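Local coordinates for protein 6-phosphogluconolactonase (Thermotoga maritima, PDB 1VL1) that hydrolyses 6-phosphogluconolactone to 6-phosphogluconate, the second step of the oxidative stage of the pentose phosphate pathway, at residues 192-197 / 227-232; 152-157 / 179-184; 122-127 / 164-169. One frame throughout, in Å; residues are numbered along the deposited sequence.

In the fold
All three contacts reach one mixed sheet in an alpha/beta fold of the glucosamine-6-phosphate isomerase family. Contact 1 joins its parallel strands 192-198 and 225-231. Contact 2 lies on strand 179-182 and contact 3 on its antiparallel neighbour 166-168, their centres about 10 Å apart. The centre of contact 1 is about 18 Å from that of contact 2 and about 26 Å from that of contact 3, which sits across the chain's centre. Along the chain, contacts 3 and 2 alternate their segments (122-127, 152-157, 164-169, 179-184), and contact 1 follows. One sheet thus carries both a C-terminal beta-alpha-beta unit and the alternating segments of contacts 2 and 3, among them Arg179, whose side chain comes near a bound citrate.

Contact 1 of 3, residues 192-197 / 227-232; sequences YVLFLI and VWFVGK
Phe195 and Trp228 stack face to face, the Phe195 ring and the six-membered ring of Trp228 having centroids 4.0 Å apart and planes 15° from parallel. Phe195 CB lies over the same indole ring, 3.4 Å from Trp228 CE3. Both CG atoms are anti to the carbonyl carbon (chi1 -76° and -66°), which sends the two rings out side by side. Ile197 extends this apolar row, its CD1 approaching Trp228 CE3 at 3.9 Å and its CG1 meeting Val230 CG2. On the other face of the sheet, Leu194 CD2 reaches Val227 CB at 3.7 Å, and Leu196 CD1 lies 3.8 Å from Phe229 CD2. The pairing is that of parallel strands in a beta-alpha-beta unit, strand 192-198, helix 200-210 and strand 225-231. Five backbone bonds fix the register, among them Phe229 N to Phe195 O at 2.9 Å and nearly straight. Leu206 and Ile209 of helix 200-210 pack on the indole. An alanine here removes that ring system, and the face of Phe195 would probably be left without its stack, with a gap between sheet and helix. Across the sheet Phe229 meets the ring of Tyr19 and touches Lys32 of helix 25-43.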
loop_
_atom_site.group_PDB
_atom_site.type_symbol
_atom_site.label_atom_id
_atom_site.label_comp_id
_atom_site.label_asym_id
_atom_site.label_seq_id
_atom_site.Cartn_x
_atom_site.Cartn_y
_atom_site.Cartn_z
ATOM N N TYR A 192 6.234 -9.725 1.881
ATOM C CA TYR A 192 4.869 -10.010 2.333
ATOM C C TYR A 192 3.932 -8.963 1.780
ATOM O O TYR A 192 4.203 -7.785 1.862
ATOM C CB TYR A 192 4.808 -10.023 3.866
ATOM C CG TYR A 192 5.700 -11.068 4.494
ATOM C CD1 TYR A 192 5.283 -12.361 4.609
ATOM C CD2 TYR A 192 7.008 -10.746 4.914
ATOM C CE1 TYR A 192 6.115 -13.350 5.142
ATOM C CE2 TYR A 192 7.879 -11.738 5.459
ATOM C CZ TYR A 192 7.398 -13.045 5.560
ATOM O OH TYR A 192 8.167 -14.065 6.097
ATOM N N VAL A 193 2.841 -9.406 1.151
ATOM C CA VAL A 193 1.839 -8.530 0.683
ATOM C C VAL A 193 0.558 -8.856 1.471
ATOM O O VAL A 193 0.153 -10.027 1.554
ATOM C CB VAL A 193 1.563 -8.724 -0.816
ATOM C CG1 VAL A 193 0.354 -7.988 -1.218
ATOM C CG2 VAL A 193 2.736 -8.239 -1.643
ATOM N N LEU A 194 0.009 -7.822 2.096
ATOM C CA LEU A 194 -1.241 -7.919 2.854
ATOM C C LEU A 194 -2.303 -7.128 2.138
ATOM O O LEU A 194 -2.125 -5.938 1.874
ATOM C CB LEU A 194 -1.069 -7.322 4.254
ATOM C CG LEU A 194 0.141 -7.803 5.061
ATOM C CD1 LEU A 194 0.060 -7.289 6.543
ATOM C CD2 LEU A 194 0.278 -9.263 5.039
ATOM N N PHE A 195 -3.449 -7.739 1.854
ATOM C CA PHE A 195 -4.597 -7.010 1.310
ATOM C C PHE A 195 -5.641 -6.861 2.423
ATOM O O PHE A 195 -5.934 -7.820 3.111
ATOM C CB PHE A 195 -5.267 -7.796 0.157
ATOM C CG PHE A 195 -4.488 -7.736 -1.133
ATOM C CD1 PHE A 195 -4.679 -6.667 -2.018
ATOM C CD2 PHE A 195 -3.630 -8.767 -1.488
ATOM C CE1 PHE A 195 -3.978 -6.600 -3.197
ATOM C CE2 PHE A 195 -2.951 -8.695 -2.700
ATOM C CZ PHE A 195 -3.111 -7.654 -3.513
ATOM N N LEU A 196 -6.236 -5.677 2.538
ATOM C CA LEU A 196 -7.236 -5.388 3.565
ATOM C C LEU A 196 -8.515 -5.009 2.858
ATOM O O LEU A 196 -8.552 -3.956 2.217
ATOM C CB LEU A 196 -6.768 -4.213 4.415
ATOM C CG LEU A 196 -5.765 -4.419 5.510
ATOM C CD1 LEU A 196 -4.735 -5.392 5.245
ATOM C CD2 LEU A 196 -5.257 -3.088 6.024
ATOM N N ILE A 197 -9.516 -5.879 2.914
ATOM C CA ILE A 197 -10.759 -5.690 2.186
ATOM C C ILE A 197 -11.926 -6.002 3.082
ATOM O O ILE A 197 -11.819 -6.854 3.987
ATOM C CB ILE A 197 -10.850 -6.507 0.887
ATOM C CG1 ILE A 197 -10.751 -8.044 1.122
ATOM C CG2 ILE A 197 -9.799 -6.043 -0.126
ATOM C CD1 ILE A 197 -11.346 -8.773 -0.053
ATOM N N VAL A 227 -1.292 -12.416 1.871
ATOM C CA VAL A 227 -2.323 -12.591 2.886
ATOM C C VAL A 227 -3.464 -11.641 2.667
ATOM O O VAL A 227 -3.252 -10.436 2.521
ATOM C CB VAL A 227 -1.744 -12.295 4.276
ATOM C CG1 VAL A 227 -2.859 -12.489 5.323
ATOM C CG2 VAL A 227 -0.514 -13.208 4.604
ATOM N N TRP A 228 -4.695 -12.153 2.672
ATOM C CA TRP A 228 -5.883 -11.323 2.604
ATOM C C TRP A 228 -6.551 -11.333 4.003
ATOM O O TRP A 228 -6.756 -12.374 4.600
ATOM C CB TRP A 228 -6.877 -11.866 1.587
ATOM C CG TRP A 228 -6.368 -11.811 0.158
ATOM C CD1 TRP A 228 -5.420 -12.625 -0.387
ATOM C CD2 TRP A 228 -6.779 -10.927 -0.875
ATOM N NE1 TRP A 228 -5.208 -12.303 -1.694
ATOM C CE2 TRP A 228 -5.999 -11.225 -2.014
ATOM C CE3 TRP A 228 -7.694 -9.898 -0.955
ATOM C CZ2 TRP A 228 -6.167 -10.580 -3.222
ATOM C CZ3 TRP A 228 -7.854 -9.250 -2.168
ATOM C CH2 TRP A 228 -7.072 -9.580 -3.271
ATOM N N PHE A 229 -6.919 -10.143 4.477
ATOM C CA PHE A 229 -7.729 -10.019 5.677
ATOM C C PHE A 229 -9.080 -9.512 5.187
ATOM O O PHE A 229 -9.197 -8.351 4.753
ATOM C CB PHE A 229 -7.085 -9.027 6.652
ATOM C CG PHE A 229 -5.781 -9.469 7.195
ATOM C CD1 PHE A 229 -5.731 -10.382 8.192
ATOM C CD2 PHE A 229 -4.572 -8.942 6.712
ATOM C CE1 PHE A 229 -4.511 -10.828 8.697
ATOM C CE2 PHE A 229 -3.340 -9.382 7.234
ATOM C CZ PHE A 229 -3.313 -10.286 8.227
ATOM N N VAL A 230 -10.082 -10.374 5.241
ATOM C CA VAL A 230 -11.382 -10.118 4.645
ATOM C C VAL A 230 -12.455 -9.980 5.707
ATOM O O VAL A 230 -12.703 -10.921 6.479
ATOM C CB VAL A 230 -11.764 -11.253 3.732
ATOM C CG1 VAL A 230 -13.114 -10.953 3.026
ATOM C CG2 VAL A 230 -10.628 -11.515 2.741
ATOM N N GLY A 231 -13.054 -8.788 5.769
ATOM C CA GLY A 231 -14.125 -8.493 6.720
ATOM C C GLY A 231 -15.501 -8.577 6.066
ATOM O O GLY A 231 -15.634 -8.347 4.879
ATOM N N LYS A 232 -16.508 -8.898 6.881
ATOM C CA LYS A 232 -17.950 -8.958 6.512
ATOM C C LYS A 232 -18.468 -10.367 6.142
ATOM O O LYS A 232 -17.999 -11.410 6.660
ATOM C CB LYS A 232 -18.309 -7.968 5.389
ATOM C CG LYS A 232 -18.697 -6.553 5.835
ATOM C CD LYS A 232 -17.558 -5.759 6.443
ATOM C CE LYS A 232 -17.916 -4.258 6.446
ATOM N NZ LYS A 232 -16.780 -3.321 6.812
#

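Contact 2 of 3, residues 152-157 / 179-184; sequences ASIFDL and RVTLTF
Ser153 is tied to the strand 179-182 by two hydrogen bonds, one from its backbone and one to its side chain. Its N-H goes to Thr181 OG1 at 3.1 Å, and that hydroxyl in turn donates to Leu182 O, 2.8 Å from OG1. With OG1 anti to the Thr181 backbone N (chi1 -171°), the hydroxyl bridges the loop and its own strand. The second bond runs from Arg179 NH1 to Ser153 OG, 2.9 Å apart, the oxygen lying close to the guanidinium plane. Ser153 OG also bonds Asp80 OD2, and Arg179 NH2 bonds Pro175 O, so both ends of the link have further partners.

Phe155 turns its edge to one face of the guanidinium, CE2 standing 3.8 Å from Arg179 NH1 with the two planes 82° apart. The apolar part lies at the other end, where Ile154 CD1 packs 3.8 Å from Phe184 CD1. The same methyl rests 3.4 Å from Leu182 O, the carbonyl oxygen that accepts from Thr181. Leu157 CD2 approaches Phe184 CZ more loosely, and the ring of Phe219 meets that of Phe184.

Arg179 is thus held by several partners, with an aromatic edge over one face. Its side chain comes about 4 Å from a bound citrate, and Arg82 NE lies close to Arg179 NH1; the paired positive charges would be consistent with a pocket for a negatively charged ligand, although the citrate probably came from the crystallisation liquor.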
loop_
_atom_site.group_PDB
_atom_site.type_symbol
_atom_site.label_atom_id
_atom_site.label_comp_id
_atom_site.label_asym_id
_atom_site.label_seq_id
_atom_site.Cartn_x
_atom_site.Cartn_y
_atom_site.Cartn_z
ATOM N N ALA A 152 -3.407 -0.349 -5.579
ATOM C CA ALA A 152 -2.615 0.850 -5.674
ATOM C C ALA A 152 -3.418 1.829 -6.557
ATOM O O ALA A 152 -4.617 1.972 -6.317
ATOM C CB ALA A 152 -1.168 0.572 -6.157
ATOM N N SER A 153 -2.811 2.428 -7.567
ATOM C CA SER A 153 -3.573 3.136 -8.620
ATOM C C SER A 153 -3.366 2.431 -9.970
ATOM O O SER A 153 -3.288 3.074 -11.041
ATOM C CB SER A 153 -3.241 4.620 -8.689
ATOM O OG SER A 153 -3.933 5.425 -7.726
ATOM N N ILE A 154 -3.246 1.109 -9.904
ATOM C CA ILE A 154 -3.224 0.280 -11.106
ATOM C C ILE A 154 -4.676 -0.153 -11.442
ATOM O O ILE A 154 -5.255 -1.019 -10.757
ATOM C CB ILE A 154 -2.355 -0.944 -10.925
ATOM C CG1 ILE A 154 -0.930 -0.577 -10.485
ATOM C CG2 ILE A 154 -2.408 -1.762 -12.203
ATOM C CD1 ILE A 154 -0.136 -1.681 -9.892
ATOM N N PHE A 155 -5.236 0.460 -12.471
ATOM C CA PHE A 155 -6.599 0.221 -12.928
ATOM C C PHE A 155 -6.610 -0.632 -14.188
ATOM O O PHE A 155 -7.599 -1.304 -14.461
ATOM C CB PHE A 155 -7.322 1.544 -13.212
ATOM C CG PHE A 155 -7.652 2.326 -11.949
ATOM C CD1 PHE A 155 -8.804 2.113 -11.259
ATOM C CD2 PHE A 155 -6.761 3.213 -11.435
ATOM C CE1 PHE A 155 -9.065 2.801 -10.090
ATOM C CE2 PHE A 155 -7.001 3.871 -10.250
ATOM C CZ PHE A 155 -8.130 3.665 -9.581
ATOM N N ASP A 156 -5.511 -0.588 -14.929
ATOM C CA ASP A 156 -5.291 -1.243 -16.219
ATOM C C ASP A 156 -4.030 -2.116 -16.154
ATOM O O ASP A 156 -3.034 -1.747 -15.544
ATOM C CB ASP A 156 -5.129 -0.195 -17.337
ATOM C CG ASP A 156 -6.421 0.461 -17.660
ATOM O OD1 ASP A 156 -7.298 -0.241 -18.185
ATOM O OD2 ASP A 156 -6.682 1.626 -17.364
ATOM N N LEU A 157 -4.034 -3.249 -16.843
ATOM C CA LEU A 157 -2.853 -4.098 -16.791
ATOM C C LEU A 157 -1.609 -3.449 -17.409
ATOM O O LEU A 157 -0.502 -3.647 -16.900
ATOM C CB LEU A 157 -3.128 -5.493 -17.398
ATOM C CG LEU A 157 -4.329 -6.226 -16.774
ATOM C CD1 LEU A 157 -4.389 -7.598 -17.375
ATOM C CD2 LEU A 157 -4.231 -6.300 -15.279
ATOM N N ARG A 179 -2.987 9.609 -11.769
ATOM C CA ARG A 179 -2.385 8.959 -10.605
ATOM C C ARG A 179 -0.911 8.625 -10.874
ATOM O O ARG A 179 -0.507 8.358 -12.036
ATOM C CB ARG A 179 -3.065 7.630 -10.208
ATOM C CG ARG A 179 -4.565 7.497 -10.311
ATOM C CD ARG A 179 -5.228 8.362 -9.384
ATOM N NE ARG A 179 -6.701 8.167 -9.250
ATOM C CZ ARG A 179 -7.287 7.398 -8.345
ATOM N NH1 ARG A 179 -6.583 6.550 -7.579
ATOM N NH2 ARG A 179 -8.598 7.448 -8.216
ATOM N N VAL A 180 -0.130 8.603 -9.796
ATOM C CA VAL A 180 1.232 8.100 -9.788
ATOM C C VAL A 180 1.173 6.797 -8.994
ATOM O O VAL A 180 0.565 6.762 -7.931
ATOM C CB VAL A 180 2.171 9.107 -9.140
ATOM C CG1 VAL A 180 3.550 8.465 -8.882
ATOM C CG2 VAL A 180 2.212 10.352 -9.978
ATOM N N THR A 181 1.724 5.721 -9.541
ATOM C CA THR A 181 1.614 4.451 -8.860
ATOM C C THR A 181 2.844 3.604 -8.967
ATOM O O THR A 181 3.540 3.609 -9.977
ATOM C CB THR A 181 0.367 3.662 -9.416
ATOM O OG1 THR A 181 0.113 2.477 -8.613
ATOM C CG2 THR A 181 0.601 3.220 -10.812
ATOM N N LEU A 182 3.124 2.834 -7.898
ATOM C CA LEU A 182 4.024 1.733 -8.060
ATOM C C LEU A 182 3.408 0.763 -9.020
ATOM O O LEU A 182 2.179 0.683 -9.134
ATOM C CB LEU A 182 4.222 0.991 -6.744
ATOM C CG LEU A 182 4.959 1.740 -5.654
ATOM C CD1 LEU A 182 5.274 0.820 -4.417
ATOM C CD2 LEU A 182 6.153 2.375 -6.066
ATOM N N THR A 183 4.287 0.034 -9.731
ATOM C CA THR A 183 3.890 -0.984 -10.746
ATOM C C THR A 183 3.873 -2.366 -10.127
ATOM O O THR A 183 4.258 -2.577 -8.963
ATOM C CB THR A 183 4.946 -0.995 -11.857
ATOM O OG1 THR A 183 6.223 -1.274 -11.282
ATOM C CG2 THR A 183 5.073 0.347 -12.559
ATOM N N PHE A 184 3.372 -3.354 -10.862
ATOM C CA PHE A 184 3.520 -4.729 -10.399
ATOM C C PHE A 184 4.975 -5.083 -10.025
ATOM O O PHE A 184 5.228 -5.726 -8.989
ATOM C CB PHE A 184 3.025 -5.694 -11.462
ATOM C CG PHE A 184 1.559 -5.593 -11.790
ATOM C CD1 PHE A 184 0.598 -5.253 -10.834
ATOM C CD2 PHE A 184 1.120 -5.955 -13.062
ATOM C CE1 PHE A 184 -0.753 -5.215 -11.135
ATOM C CE2 PHE A 184 -0.259 -5.923 -13.382
ATOM C CZ PHE A 184 -1.205 -5.541 -12.399
#

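Contact 3 of 3, residues 122-127 / 164-169; sequences KACEKY and NLVTFT
Val166, which packs against both Cys124 and Tyr127, gives its backbone N-H to Glu128 OE1, an oxygen that also receives a weak bond from Leu165 N. A glutamate one residue beyond the segment 122-127 therefore pins helix 120-134 to the start of strand 166-168. This is helix-on-sheet packing in an alpha/beta fold: the axes of the short helix and strand segments run nearly antiparallel, at 170°, and come within 7.5 Å. The strand pairs antiparallel with 179-182, whose Val180 touches both Cys124 and Val166, so the helix rests on both strands.

Between the two segments themselves the contact is mainly apolar. Val166 CB sits 3.8 Å from the carbonyl oxygen of Cys124, and Val166 CG1 lies 4.1 Å from Cys124 CB, which brings the valine close against the helix backbone. Farther along the strand, the sulfur of Cys124 reaches toward Phe168. Cys124 was modelled in two conformers, and in the one described SG lies 3.5 Å from Phe168 CB and meets the ring at its edge, 3.6 Å from CD2; these sulfur contacts may therefore be only part-time. Ile120 of the same helix also touches the Phe168 side chain.

Tyr127 completes the contact one helical turn on from Cys124. Its hydroxyl bonds Leu78 O in strand 74-82, tethering the far end of the ring to a third strand. Nearer the backbone, CD2 of that ring stands 4.0 Å from Val166 CG2, the two side chains crossing at about a right angle.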
loop_
_atom_site.group_PDB
_atom_site.type_symbol
_atom_site.label_atom_id
_atom_site.label_comp_id
_atom_site.label_asym_id
_atom_site.label_seq_id
_atom_site.Cartn_x
_atom_site.Cartn_y
_atom_site.Cartn_z
ATOM N N LYS A 122 7.919 13.947 -13.722
ATOM C CA LYS A 122 9.038 14.273 -12.838
ATOM C C LYS A 122 8.739 13.754 -11.419
ATOM O O LYS A 122 9.642 13.301 -10.688
ATOM C CB LYS A 122 9.283 15.770 -12.798
ATOM C CG LYS A 122 9.595 16.339 -14.122
ATOM C CD LYS A 122 10.900 15.857 -14.656
ATOM C CE LYS A 122 11.201 16.651 -15.903
ATOM N NZ LYS A 122 12.444 16.282 -16.644
ATOM N N ALA A 123 7.472 13.878 -10.997
ATOM C CA ALA A 123 7.068 13.316 -9.712
ATOM C C ALA A 123 7.328 11.814 -9.664
ATOM O O ALA A 123 7.855 11.275 -8.685
ATOM C CB ALA A 123 5.578 13.608 -9.482
ATOM N N CYS A 124 7.012 11.135 -10.754
ATOM C CA CYS A 124 7.285 9.684 -10.863
ATOM C C CYS A 124 8.767 9.363 -10.749
ATOM O O CYS A 124 9.143 8.464 -9.984
ATOM C CB CYS A 124 6.792 9.077 -12.164
ATOM S SG CYS A 124 5.019 8.940 -12.404
ATOM N N GLU A 125 9.601 10.082 -11.480
ATOM C CA GLU A 125 11.017 9.772 -11.589
ATOM C C GLU A 125 11.707 10.067 -10.283
ATOM O O GLU A 125 12.581 9.309 -9.847
ATOM C CB GLU A 125 11.615 10.534 -12.754
ATOM C CG GLU A 125 11.072 10.046 -14.050
ATOM C CD GLU A 125 11.488 10.853 -15.229
ATOM O OE1 GLU A 125 12.046 12.002 -15.067
ATOM O OE2 GLU A 125 11.259 10.311 -16.352
ATOM N N LYS A 126 11.290 11.173 -9.638
ATOM C CA LYS A 126 11.803 11.531 -8.328
ATOM C C LYS A 126 11.489 10.434 -7.319
ATOM O O LYS A 126 12.318 10.046 -6.532
ATOM C CB LYS A 126 11.245 12.878 -7.878
ATOM C CG LYS A 126 11.648 13.263 -6.430
ATOM C CD LYS A 126 11.128 14.643 -6.077
ATOM C CE LYS A 126 11.136 14.897 -4.632
ATOM N NZ LYS A 126 10.839 16.352 -4.309
ATOM N N TYR A 127 10.255 9.946 -7.330
ATOM C CA TYR A 127 9.849 8.944 -6.356
ATOM C C TYR A 127 10.566 7.647 -6.658
ATOM O O TYR A 127 11.033 6.977 -5.746
ATOM C CB TYR A 127 8.337 8.723 -6.480
ATOM C CG TYR A 127 7.737 7.931 -5.374
ATOM C CD1 TYR A 127 8.113 8.171 -4.065
ATOM C CD2 TYR A 127 6.789 6.948 -5.598
ATOM C CE1 TYR A 127 7.544 7.483 -2.992
ATOM C CE2 TYR A 127 6.227 6.254 -4.521
ATOM C CZ TYR A 127 6.612 6.501 -3.242
ATOM O OH TYR A 127 6.074 5.799 -2.145
ATOM N N ASN A 164 9.023 -0.036 -15.191
ATOM C CA ASN A 164 9.554 0.989 -14.307
ATOM C C ASN A 164 9.118 0.525 -12.911
ATOM O O ASN A 164 8.235 -0.315 -12.810
ATOM C CB ASN A 164 8.890 2.343 -14.549
ATOM C CG ASN A 164 9.088 2.871 -15.908
ATOM O OD1 ASN A 164 8.171 2.795 -16.769
ATOM N ND2 ASN A 164 10.281 3.400 -16.167
ATOM N N LEU A 165 9.662 1.112 -11.848
ATOM C CA LEU A 165 9.112 0.939 -10.521
ATOM C C LEU A 165 7.887 1.837 -10.260
ATOM O O LEU A 165 6.961 1.482 -9.540
ATOM C CB LEU A 165 10.185 1.186 -9.450
ATOM C CG LEU A 165 11.379 0.240 -9.484
ATOM C CD1 LEU A 165 12.445 0.589 -8.483
ATOM C CD2 LEU A 165 10.984 -1.243 -9.298
ATOM N N VAL A 166 7.847 2.996 -10.903
ATOM C CA VAL A 166 6.813 3.974 -10.671
ATOM C C VAL A 166 6.374 4.473 -12.027
ATOM O O VAL A 166 7.239 4.752 -12.892
ATOM C CB VAL A 166 7.335 5.166 -9.856
ATOM C CG1 VAL A 166 6.170 6.066 -9.483
ATOM C CG2 VAL A 166 8.025 4.666 -8.586
ATOM N N THR A 167 5.072 4.526 -12.246
ATOM C CA THR A 167 4.538 5.088 -13.471
ATOM C C THR A 167 3.367 6.023 -13.183
ATOM O O THR A 167 3.031 6.276 -12.028
ATOM C CB THR A 167 4.142 3.973 -14.451
ATOM O OG1 THR A 167 3.856 4.564 -15.741
ATOM C CG2 THR A 167 2.885 3.274 -14.030
ATOM N N PHE A 168 2.728 6.545 -14.215
ATOM C CA PHE A 168 1.564 7.412 -14.008
ATOM C C PHE A 168 0.427 7.039 -14.987
ATOM O O PHE A 168 0.671 6.327 -15.980
ATOM C CB PHE A 168 1.948 8.897 -14.081
ATOM C CG PHE A 168 2.393 9.374 -15.441
ATOM C CD1 PHE A 168 1.464 9.866 -16.340
ATOM C CD2 PHE A 168 3.738 9.373 -15.790
ATOM C CE1 PHE A 168 1.884 10.337 -17.607
ATOM C CE2 PHE A 168 4.171 9.846 -17.014
ATOM C CZ PHE A 168 3.229 10.325 -17.924
ATOM N N THR A 169 -0.790 7.503 -14.709
ATOM C CA THR A 169 -1.983 7.089 -15.469
ATOM C C THR A 169 -2.624 8.328 -16.067
ATOM O O THR A 169 -2.349 9.441 -15.649
ATOM C CB THR A 169 -3.025 6.349 -14.556
ATOM O OG1 THR A 169 -3.596 7.284 -13.624
ATOM C CG2 THR A 169 -2.389 5.245 -13.688
#